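Local structure of transcription activator HlyU (Vibrio vulnificus, 3JTH) at residues K18-E23 with K85-L90; Q27-L32 with D63-T68. The protein is a transcription activator of the ArsR family that probably controls its target genes by binding DNA as a dimer through a winged helix-turn-helix domain. One frame throughout, in Å; residues are numbered along the deposited sequence.

Contact 1 (K18-E23 with K85-L90); sequences KAMANE and KAMIKL
No ring, amide or carboxylate takes part where Met20 meets Met87 and Ile88, only aliphatic surfaces and the selenium of a selenomethionine. All the contact from the 18-23 side comes from Met20, modelled with SE in place of sulfur. Its terminal CE comes to rest between two consecutive residues of helix 82-94, with Met20 CE 3.6 Å from Ile88 CD1 and 3.8 Å from Met87 CB. Met20 SE follows behind, 3.9 Å from Met87 CB. The chain runs extended from CA to SE and bends at its last torsion (chi3 74°), which leaves the methyl facing Ile88. Ile88 answers with the end of its longer branch. The contact joins the end of helix 2-20 to the middle of helix 82-94, the first and last helices of this ArsR-type winged helix-turn-helix chain, and Met87 also packs on Met87 of the second subunit. Leu26 and Leu29 of helix 23-31 touch both Met20 and Ile88. Just beyond Met20 the chain reverses through an inverse gamma turn centred on Ala21, its ends joined by Asn22 N to Met20 O at 2.7 Å, and Asn22 then takes the N-cap position of helix 23-31.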
# COMPACT_ATOMS: atom_id res chain seq x y z
N LYS A 18 -3.01 2.36 4.53
CA LYS A 18 -2.60 2.78 5.86
C LYS A 18 -2.62 1.61 6.83
O LYS A 18 -1.76 1.50 7.70
CB LYS A 18 -3.52 3.88 6.39
CG LYS A 18 -3.29 5.25 5.78
CD LYS A 18 -4.26 6.28 6.33
CE LYS A 18 -4.00 7.66 5.74
NZ LYS A 18 -4.93 8.69 6.27
N ALA A 19 -3.61 0.74 6.70
CA ALA A 19 -3.71 -0.41 7.58
C ALA A 19 -2.53 -1.34 7.39
O ALA A 19 -2.07 -1.97 8.34
CB ALA A 19 -5.00 -1.16 7.32
N MSE A 20 -2.02 -1.42 6.16
CA MSE A 20 -0.91 -2.30 5.84
C MSE A 20 0.48 -1.70 6.04
O MSE A 20 1.45 -2.42 6.27
CB MSE A 20 -1.03 -2.77 4.38
CG MSE A 20 -2.23 -3.65 4.10
SE MSE A 20 -2.39 -4.03 2.20
CE MSE A 20 -0.92 -5.30 2.06
N ALA A 21 0.59 -0.38 5.95
CA ALA A 21 1.88 0.29 6.06
C ALA A 21 2.54 0.33 7.44
O ALA A 21 2.72 1.39 8.03
CB ALA A 21 1.76 1.71 5.50
N ASN A 22 2.94 -0.84 7.93
CA ASN A 22 3.63 -0.98 9.21
C ASN A 22 4.41 -2.30 9.13
O ASN A 22 3.85 -3.34 8.80
CB ASN A 22 2.65 -1.03 10.38
CG ASN A 22 3.34 -1.38 11.69
OD1 ASN A 22 3.87 -0.51 12.39
ND2 ASN A 22 3.35 -2.66 12.03
N GLU A 23 5.70 -2.25 9.43
CA GLU A 23 6.53 -3.44 9.37
C GLU A 23 5.96 -4.71 9.99
O GLU A 23 5.78 -5.73 9.31
CB GLU A 23 7.88 -3.13 10.01
CG GLU A 23 8.69 -2.11 9.24
CD GLU A 23 9.86 -1.59 10.04
OE1 GLU A 23 9.62 -0.92 11.06
OE2 GLU A 23 11.01 -1.87 9.66
N LYS A 85 -5.94 -9.72 0.95
CA LYS A 85 -5.51 -11.00 0.40
C LYS A 85 -4.84 -10.81 -0.96
O LYS A 85 -3.78 -11.39 -1.22
CB LYS A 85 -6.69 -11.98 0.25
CG LYS A 85 -7.17 -12.62 1.56
CD LYS A 85 -8.39 -13.51 1.32
CE LYS A 85 -8.87 -14.18 2.61
NZ LYS A 85 -10.13 -14.94 2.40
N ALA A 86 -5.46 -10.00 -1.82
CA ALA A 86 -4.92 -9.73 -3.15
C ALA A 86 -3.62 -8.92 -3.11
O ALA A 86 -2.65 -9.25 -3.79
CB ALA A 86 -5.97 -9.01 -3.98
N MSE A 87 -3.60 -7.85 -2.32
CA MSE A 87 -2.40 -7.03 -2.20
C MSE A 87 -1.27 -7.89 -1.61
O MSE A 87 -0.12 -7.78 -2.03
CB MSE A 87 -2.65 -5.83 -1.29
CG MSE A 87 -3.30 -4.63 -1.98
SE MSE A 87 -2.20 -3.82 -3.37
CE MSE A 87 -0.44 -4.25 -2.68
N ILE A 88 -1.62 -8.73 -0.65
CA ILE A 88 -0.62 -9.59 -0.04
C ILE A 88 -0.11 -10.59 -1.08
O ILE A 88 1.09 -10.82 -1.18
CB ILE A 88 -1.18 -10.33 1.21
CG1 ILE A 88 -1.29 -9.35 2.38
CG2 ILE A 88 -0.27 -11.49 1.61
CD1 ILE A 88 0.06 -8.69 2.78
N LYS A 89 -1.02 -11.16 -1.85
CA LYS A 89 -0.63 -12.12 -2.89
C LYS A 89 0.35 -11.45 -3.86
O LYS A 89 1.34 -12.05 -4.26
CB LYS A 89 -1.87 -12.63 -3.64
CG LYS A 89 -1.63 -13.76 -4.62
CD LYS A 89 -2.96 -14.42 -5.03
CE LYS A 89 -2.77 -15.63 -5.96
NZ LYS A 89 -2.66 -15.27 -7.41
N LEU A 90 0.08 -10.20 -4.23
CA LEU A 90 0.94 -9.48 -5.15
C LEU A 90 2.29 -9.13 -4.51
O LEU A 90 3.33 -9.24 -5.15
CB LEU A 90 0.26 -8.19 -5.62
CG LEU A 90 1.16 -7.24 -6.43
CD1 LEU A 90 1.48 -7.89 -7.76
CD2 LEU A 90 0.46 -5.90 -6.63

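Contact 2 (Q27-L32 with D63-T68); sequences QILCML and DGLVTT
Val66 meets Leu29 with one methyl and Leu32 with both, and it is here that the contact is tight. Val66 CG2 lies 3.8 Å from Leu29 CD2 and equally 3.8 Å from Leu32 CD1, so one methyl is shared by Leu29 in the last turn of helix 23-31 and Leu32 just past its end. Val66 CG1 adds a second touch, 3.9 Å from Leu32 CD1, and these two distances place one leucine methyl against both valine methyls. With chi1 at 172°, CG1 stands opposite the backbone N and CG2 opposite the carbonyl carbon, and both reach the leucine side. The side chains of Leu32 and Val66 cross at about a right angle.

Packing slackens on going back along the chain to Leu65, where CB stands 4.2 Å from Leu29 CD2. On the other side of Val66, Thr67, the next residue of the strand, directs its CB away from the helix and is partly exposed. No hydrogen bond joins the two segments. Gly64, the C-prime residue of the Schellman motif that ends helix 50-62 with positive phi (58°), precedes Leu65 and the strand. Strand 66-69 pairs antiparallel with strand 76-79 in the wing; Leu79 of that partner strand packs on Leu29 and Leu32, while helix 2-20 meets Leu65 through Leu16 and Ala19, and helix 50-62 packs on Ile28.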
# COMPACT_ATOMS: atom_id res chain seq x y z
N GLN A 27 4.41 -8.06 8.05
CA GLN A 27 5.04 -9.36 8.21
C GLN A 27 3.99 -10.38 8.62
O GLN A 27 3.98 -11.51 8.14
CB GLN A 27 6.15 -9.27 9.26
CG GLN A 27 7.30 -8.37 8.83
CD GLN A 27 8.37 -8.21 9.91
OE1 GLN A 27 9.25 -7.36 9.81
NE2 GLN A 27 8.30 -9.05 10.94
N ILE A 28 3.10 -9.97 9.52
CA ILE A 28 2.04 -10.85 9.99
C ILE A 28 1.08 -11.15 8.85
O ILE A 28 0.69 -12.30 8.64
CB ILE A 28 1.26 -10.19 11.14
CG1 ILE A 28 2.15 -10.10 12.39
CG2 ILE A 28 -0.01 -10.98 11.42
CD1 ILE A 28 1.59 -9.20 13.48
N LEU A 29 0.68 -10.12 8.12
CA LEU A 29 -0.24 -10.32 7.01
C LEU A 29 0.38 -11.25 5.96
O LEU A 29 -0.30 -12.13 5.43
CB LEU A 29 -0.58 -8.97 6.38
CG LEU A 29 -1.47 -8.08 7.26
CD1 LEU A 29 -1.51 -6.68 6.68
CD2 LEU A 29 -2.86 -8.69 7.36
N CYS A 30 1.66 -11.05 5.67
CA CYS A 30 2.36 -11.87 4.68
C CYS A 30 2.39 -13.33 5.12
O CYS A 30 2.20 -14.23 4.30
CB CYS A 30 3.78 -11.33 4.48
SG CYS A 30 3.85 -9.59 3.98
N MSE A 31 2.62 -13.55 6.42
CA MSE A 31 2.68 -14.90 6.98
C MSE A 31 1.35 -15.62 6.90
O MSE A 31 1.31 -16.85 6.86
CB MSE A 31 3.13 -14.84 8.44
CG MSE A 31 4.61 -14.60 8.64
SE MSE A 31 5.67 -15.95 7.74
CE MSE A 31 5.14 -17.48 8.79
N LEU A 32 0.27 -14.85 6.90
CA LEU A 32 -1.07 -15.43 6.84
C LEU A 32 -1.54 -15.64 5.42
O LEU A 32 -2.69 -16.00 5.19
CB LEU A 32 -2.09 -14.56 7.60
CG LEU A 32 -1.72 -14.38 9.08
CD1 LEU A 32 -2.75 -13.54 9.82
CD2 LEU A 32 -1.62 -15.76 9.71
N ASP A 63 -9.16 -3.44 12.28
CA ASP A 63 -9.29 -2.97 10.91
C ASP A 63 -9.87 -4.08 10.02
O ASP A 63 -9.93 -3.93 8.80
CB ASP A 63 -7.93 -2.53 10.37
CG ASP A 63 -8.02 -1.33 9.45
OD1 ASP A 63 -8.12 -0.19 9.96
OD2 ASP A 63 -8.02 -1.52 8.21
N GLY A 64 -10.28 -5.18 10.64
CA GLY A 64 -10.87 -6.29 9.92
C GLY A 64 -10.02 -6.91 8.83
O GLY A 64 -10.55 -7.34 7.81
N LEU A 65 -8.70 -6.96 9.03
CA LEU A 65 -7.81 -7.54 8.03
C LEU A 65 -7.48 -9.00 8.35
O LEU A 65 -6.96 -9.73 7.50
CB LEU A 65 -6.51 -6.73 7.92
CG LEU A 65 -6.60 -5.34 7.29
CD1 LEU A 65 -5.21 -4.73 7.19
CD2 LEU A 65 -7.24 -5.43 5.91
N VAL A 66 -7.79 -9.43 9.56
CA VAL A 66 -7.52 -10.80 9.99
C VAL A 66 -8.67 -11.29 10.85
O VAL A 66 -9.33 -10.49 11.52
CB VAL A 66 -6.22 -10.87 10.82
CG1 VAL A 66 -6.05 -12.25 11.44
CG2 VAL A 66 -5.02 -10.55 9.94
N THR A 67 -8.94 -12.59 10.81
CA THR A 67 -10.01 -13.18 11.61
C THR A 67 -9.44 -14.34 12.42
O THR A 67 -8.27 -14.68 12.28
CB THR A 67 -11.16 -13.74 10.75
OG1 THR A 67 -11.16 -13.09 9.47
CG2 THR A 67 -12.48 -13.47 11.42
N THR A 68 -10.27 -14.95 13.25
CA THR A 68 -9.82 -16.06 14.07
C THR A 68 -10.71 -17.28 13.90
O THR A 68 -11.79 -17.21 13.31
CB THR A 68 -9.79 -15.67 15.56
OG1 THR A 68 -11.08 -15.19 15.95
CG2 THR A 68 -8.77 -14.58 15.81

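Both contacts are buried and apolar, without a hydrogen bond across either, but they join different elements. Contact 1 sets helix 2-20 against helix 82-94 beside the dimer partner, through the long side chain of Met20, which meets Met87 and Ile88; contact 2 sets helix 23-31 against the first strand of the wing, through short branched side chains, about 9 Å away between centres. Leu29 connects them: its CB lies 3.7 Å from Ile88 CD1, and its CD1 lies 4.0 Å from Met20 CG. Ala19 CB also approaches Leu65 CD1, at 3.6 Å. The touching residue Met87 of contact 1 packs on the second subunit, whereas in contact 2 it is Gln27 and Cys30, outside the apolar cluster, that reach it.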